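Local structure of N-acetyltransferase (4M85) at residues Arg6-Glu11 with Ile60-Val65. The protein probably transfers an acetyl group from acetyl-coenzyme A to an acceptor amine, acting as a GNAT-fold N-acetyltransferase. Sequence-based numbering, arbitrary orientation.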
loop_
_atom_site.group_PDB
_atom_site.type_symbol
_atom_site.label_atom_id
_atom_site.label_comp_id
_atom_site.label_asym_id
_atom_site.label_seq_id
_atom_site.Cartn_x
_atom_site.Cartn_y
_atom_site.Cartn_z
ATOM N N ARG A 6 11.559 -1.921 10.003
ATOM C CA ARG A 6 12.644 -2.240 9.082
ATOM C C ARG A 6 12.130 -2.434 7.668
ATOM O O ARG A 6 10.913 -2.573 7.440
ATOM C CB ARG A 6 13.351 -3.533 9.523
ATOM C CG ARG A 6 12.396 -4.701 9.759
ATOM C CD ARG A 6 13.056 -6.075 9.679
ATOM N NE ARG A 6 12.066 -7.140 9.877
ATOM C CZ ARG A 6 11.395 -7.753 8.898
ATOM N NH1 ARG A 6 11.580 -7.431 7.623
ATOM N NH2 ARG A 6 10.518 -8.689 9.195
ATOM N N GLN A 7 13.064 -2.485 6.720
ATOM C CA GLN A 7 12.723 -2.792 5.347
ATOM C C GLN A 7 12.146 -4.186 5.281
ATOM O O GLN A 7 12.612 -5.100 5.959
ATOM C CB GLN A 7 13.934 -2.718 4.426
ATOM C CG GLN A 7 14.307 -1.329 3.961
ATOM C CD GLN A 7 13.308 -0.697 2.996
ATOM O OE1 GLN A 7 13.159 0.522 3.003
ATOM N NE2 GLN A 7 12.626 -1.509 2.172
ATOM N N ALA A 8 11.125 -4.345 4.442
ATOM C CA ALA A 8 10.549 -5.646 4.159
ATOM C C ALA A 8 11.626 -6.538 3.549
ATOM O O ALA A 8 12.571 -6.049 2.933
ATOM C CB ALA A 8 9.386 -5.491 3.196
ATOM N N ARG A 9 11.515 -7.839 3.774
ATOM C CA ARG A 9 12.350 -8.815 3.102
ATOM C C ARG A 9 11.435 -9.747 2.321
ATOM O O ARG A 9 10.238 -9.804 2.599
ATOM C CB ARG A 9 13.115 -9.633 4.124
ATOM C CG ARG A 9 14.070 -8.848 5.011
ATOM C CD ARG A 9 14.802 -9.817 5.939
ATOM N NE ARG A 9 15.362 -9.140 7.111
ATOM C CZ ARG A 9 14.900 -9.232 8.365
ATOM N NH1 ARG A 9 13.855 -9.975 8.682
ATOM N NH2 ARG A 9 15.515 -8.565 9.326
ATOM N N PRO A 10 11.991 -10.500 1.358
ATOM C CA PRO A 10 11.163 -11.379 0.518
ATOM C C PRO A 10 10.220 -12.275 1.310
ATOM O O PRO A 10 9.067 -12.468 0.920
ATOM C CB PRO A 10 12.213 -12.210 -0.220
ATOM C CG PRO A 10 13.347 -11.247 -0.415
ATOM C CD PRO A 10 13.353 -10.355 0.805
ATOM N N GLU A 11 10.724 -12.808 2.420
ATOM C CA GLU A 11 9.955 -13.712 3.286
ATOM C C GLU A 11 8.789 -13.047 4.021
ATOM O O GLU A 11 7.928 -13.741 4.591
ATOM C CB GLU A 11 10.864 -14.425 4.296
ATOM C CG GLU A 11 12.075 -13.614 4.760
ATOM C CD GLU A 11 13.200 -13.620 3.726
ATOM O OE1 GLU A 11 13.490 -14.706 3.163
ATOM O OE2 GLU A 11 13.767 -12.549 3.446
ATOM N N ILE A 60 8.547 -1.213 0.717
ATOM C CA ILE A 60 7.770 -1.504 1.918
ATOM C C ILE A 60 8.628 -1.484 3.177
ATOM O O ILE A 60 9.706 -2.087 3.209
ATOM C CB ILE A 60 7.038 -2.859 1.791
ATOM C CG1 ILE A 60 6.124 -2.845 0.543
ATOM C CG2 ILE A 60 6.256 -3.168 3.084
ATOM C CD1 ILE A 60 5.347 -4.124 0.273
ATOM N N LEU A 61 8.129 -0.770 4.204
ATOM C CA LEU A 61 8.597 -0.919 5.586
ATOM C C LEU A 61 7.558 -1.705 6.386
ATOM O O LEU A 61 6.355 -1.503 6.231
ATOM C CB LEU A 61 8.845 0.425 6.292
ATOM C CG LEU A 61 9.774 1.432 5.629
ATOM C CD1 LEU A 61 9.800 2.659 6.506
ATOM C CD2 LEU A 61 11.188 0.888 5.462
ATOM N N VAL A 62 8.029 -2.605 7.239
ATOM C CA VAL A 62 7.145 -3.396 8.068
ATOM C C VAL A 62 7.407 -3.065 9.525
ATOM O O VAL A 62 8.536 -2.676 9.890
ATOM C CB VAL A 62 7.290 -4.923 7.836
ATOM C CG1 VAL A 62 7.024 -5.264 6.372
ATOM C CG2 VAL A 62 8.675 -5.426 8.208
ATOM N N TYR A 63 6.346 -3.218 10.321
ATOM C CA TYR A 63 6.427 -3.237 11.784
ATOM C C TYR A 63 6.363 -4.695 12.259
ATOM O O TYR A 63 5.331 -5.355 12.166
ATOM C CB TYR A 63 5.307 -2.413 12.412
ATOM C CG TYR A 63 5.578 -2.004 13.849
ATOM C CD1 TYR A 63 5.476 -2.930 14.889
ATOM C CD2 TYR A 63 5.920 -0.683 14.178
ATOM C CE1 TYR A 63 5.716 -2.559 16.219
ATOM C CE2 TYR A 63 6.179 -0.310 15.497
ATOM C CZ TYR A 63 6.071 -1.261 16.519
ATOM O OH TYR A 63 6.294 -0.913 17.844
ATOM N N GLU A 64 7.493 -5.180 12.742
ATOM C CA GLU A 64 7.632 -6.540 13.211
ATOM C C GLU A 64 7.410 -6.588 14.735
ATOM O O GLU A 64 8.122 -5.923 15.474
ATOM C CB GLU A 64 9.021 -7.044 12.842
ATOM C CG GLU A 64 9.268 -8.506 13.186
ATOM C CD GLU A 64 10.701 -8.904 12.990
ATOM O OE1 GLU A 64 11.303 -8.514 11.955
ATOM O OE2 GLU A 64 11.231 -9.604 13.885
ATOM N N VAL A 65 6.410 -7.354 15.164
ATOM C CA VAL A 65 6.102 -7.621 16.567
ATOM C C VAL A 65 6.213 -9.132 16.853
ATOM O O VAL A 65 5.537 -9.972 16.202
ATOM C CB VAL A 65 4.641 -7.213 16.926
ATOM C CG1 VAL A 65 4.336 -7.504 18.388
ATOM C CG2 VAL A 65 4.384 -5.747 16.648
#
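At the outer edge of the GNAT sheet, the end of strand 4-7 pairs antiparallel with strand 60-65. R6 and V62 form a hydrogen-bonded pair: R6 N gives to V62 O at 3.1 Å, and V62 N returns a bond to R6 O at 2.9 Å. Two residues on, A8 N donates a hydrogen bond to I60 O at 2.9 Å, carrying the pairing just past the strand's end.

The R6 side chain leaves on the same sheet face as V62, and its guanidinium reaches E64. With CG lodged between backbone N and carbonyl carbon (chi1 52°) and the chain then extended to NE, the guanidinium lies over V62. A side-on salt bridge joins R6 to E64, with R6 NE 2.6 Å and R6 NH2 2.9 Å from E64 OE1. That oxygen sits in the guanidinium plane, yet the two flat groups are turned 67° apart. V62 CG2 packs under one guanidinium face, 3.6 Å from R6 NH1, while NH1 of R9 lies over the other. A hydrogen bond from R6 NH1 to Q7 O and a salt bridge to D12 further fix the group's rotation.

A8 CB fits against I60 CB at 3.8 Å and also meets V62 CG1; I16 of helix 13-26 touches all three residues. This apolar cluster packs helix 13-26 on strand 60-65 and on the turn that follows strand 4-7, as expected for the N-terminal strand-helix unit of a GNAT fold.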